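Oligopeptide ABC transporter OppAIV (Borrelia burgdorferi B31, PDB 4GL8) probably binds oligopeptides as the solute-binding component of an ABC transporter and delivers them for uptake across the membrane. Local coordinates at residues Gly63-Asp68 with Tyr91-Arg96. Sequence-based numbering, arbitrary orientation. Where two conformers were deposited one is given.
Sequences GILDGD and YTFHLR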
# COMPACT_ATOMS: atom_id res chain seq x y z
N GLY A 63 13.25 4.07 -8.85
CA GLY A 63 12.40 5.17 -9.22
C GLY A 63 13.20 6.41 -9.59
O GLY A 63 14.41 6.46 -9.44
N ILE A 64 12.49 7.44 -10.07
CA ILE A 64 13.15 8.71 -10.38
C ILE A 64 13.77 9.19 -9.05
O ILE A 64 14.91 9.69 -9.02
CB ILE A 64 12.18 9.73 -11.02
CG1 ILE A 64 11.74 9.23 -12.41
CG2 ILE A 64 12.86 11.07 -11.19
CD1 ILE A 64 10.50 9.92 -12.97
N LEU A 65 13.02 9.02 -7.99
CA LEU A 65 13.52 9.14 -6.67
C LEU A 65 13.40 7.73 -6.10
O LEU A 65 12.62 6.94 -6.59
CB LEU A 65 12.71 10.10 -5.83
CG LEU A 65 12.57 11.54 -6.28
CD1 LEU A 65 12.29 12.41 -5.08
CD2 LEU A 65 13.81 12.06 -6.98
N ASP A 66 14.20 7.46 -5.09
CA ASP A 66 14.31 6.17 -4.47
C ASP A 66 13.83 6.39 -3.03
O ASP A 66 13.74 7.53 -2.57
CB ASP A 66 15.80 5.78 -4.51
CG ASP A 66 16.09 4.34 -4.09
OD1 ASP A 66 15.24 3.45 -4.27
OD2 ASP A 66 17.22 4.10 -3.60
N GLY A 67 13.53 5.30 -2.32
CA GLY A 67 13.11 5.37 -0.93
C GLY A 67 14.33 5.56 -0.07
O GLY A 67 15.43 5.07 -0.38
N ASP A 68 14.13 6.29 1.02
CA ASP A 68 15.17 6.51 1.98
C ASP A 68 14.98 5.52 3.12
O ASP A 68 14.08 5.71 3.94
CB ASP A 68 15.14 7.95 2.49
CG ASP A 68 16.32 8.27 3.40
OD1 ASP A 68 16.75 9.43 3.43
OD2 ASP A 68 16.82 7.35 4.07
N TYR A 91 8.49 20.31 -12.59
CA TYR A 91 9.65 19.62 -12.01
C TYR A 91 10.55 19.12 -13.10
O TYR A 91 10.07 18.57 -14.11
CB TYR A 91 9.21 18.40 -11.19
CG TYR A 91 8.56 18.75 -9.91
CD1 TYR A 91 7.32 19.36 -9.89
CD2 TYR A 91 9.17 18.48 -8.70
CE1 TYR A 91 6.71 19.70 -8.71
CE2 TYR A 91 8.57 18.81 -7.51
CZ TYR A 91 7.33 19.42 -7.52
OH TYR A 91 6.70 19.74 -6.34
N THR A 92 11.85 19.31 -12.91
CA THR A 92 12.84 19.01 -13.93
C THR A 92 13.88 18.13 -13.24
O THR A 92 14.57 18.58 -12.31
CB THR A 92 13.43 20.33 -14.53
OG1 THR A 92 12.36 21.17 -15.03
CG2 THR A 92 14.44 20.07 -15.67
N PHE A 93 13.94 16.87 -13.66
CA PHE A 93 14.86 15.87 -13.11
C PHE A 93 16.10 15.69 -14.01
O PHE A 93 15.99 15.51 -15.23
CB PHE A 93 14.10 14.55 -12.92
CG PHE A 93 12.94 14.66 -12.00
CD1 PHE A 93 13.13 14.59 -10.62
CD2 PHE A 93 11.68 14.94 -12.48
CE1 PHE A 93 12.08 14.76 -9.75
CE2 PHE A 93 10.60 15.09 -11.61
CZ PHE A 93 10.81 15.03 -10.25
N HIS A 94 17.27 15.76 -13.38
CA HIS A 94 18.56 15.56 -14.07
C HIS A 94 19.03 14.16 -13.76
O HIS A 94 19.32 13.84 -12.60
CB HIS A 94 19.57 16.60 -13.59
CG HIS A 94 19.06 18.00 -13.68
ND1 HIS A 94 19.04 18.70 -14.88
CD2 HIS A 94 18.49 18.80 -12.76
CE1 HIS A 94 18.50 19.89 -14.68
NE2 HIS A 94 18.15 19.98 -13.40
N LEU A 95 19.04 13.30 -14.78
CA LEU A 95 19.40 11.90 -14.59
C LEU A 95 20.91 11.79 -14.34
O LEU A 95 21.70 12.57 -14.89
CB LEU A 95 18.97 11.05 -15.81
CG LEU A 95 17.48 11.09 -16.18
CD1 LEU A 95 17.15 10.17 -17.35
CD2 LEU A 95 16.56 10.79 -15.00
N ARG A 96 21.33 10.84 -13.49
CA ARG A 96 22.76 10.53 -13.36
C ARG A 96 23.30 9.91 -14.65
O ARG A 96 22.54 9.42 -15.48
CB ARG A 96 23.04 9.63 -12.16
CG ARG A 96 22.33 8.30 -12.20
CD ARG A 96 22.56 7.54 -10.90
NE ARG A 96 21.76 8.08 -9.80
CZ ARG A 96 22.23 8.75 -8.76
NH1 ARG A 96 23.52 8.98 -8.63
NH2 ARG A 96 21.38 9.18 -7.81
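Ile-64 and Phe-93 meet through a single methyl group laid on an aromatic face, a compact example of how the residue leading into strand 65-67 can pack on strand 90-95 through side chains, with no hydrogen bond across. In one of two deposited conformers of Ile-64, its CG2 stands 3.9 Å from the centroid of the Phe-93 ring, 26° off the normal, a CH-pi contact displaced toward the rim; the nearest ring atom, CD1 of Phe-93, is 3.6 Å from that methyl. A chi1 of -66° sets CG1 beside the backbone N and turns CG2 anti to it, onto the ring face, and the two side chains cross at about a right angle. Packing is looser beside it, where CD2 of Leu-65 comes obliquely to CE1 of Phe-93 at 4.2 Å. The neighbours of Phe-93, Thr-92 and His-94, alternate to the other face of the sheet and are partly exposed; His-94 hydrogen-bonds Asp-83 there. Strand 74-84 lies between strands 65-67 and 90-95, which therefore do not pair directly. Leu-174 packs on both Leu-65 and Phe-93, joining helix 173-176 to this face of the sheet. Resting on apolar burial and dispersion, the contact probably depends more on shape complementarity than on strict direction.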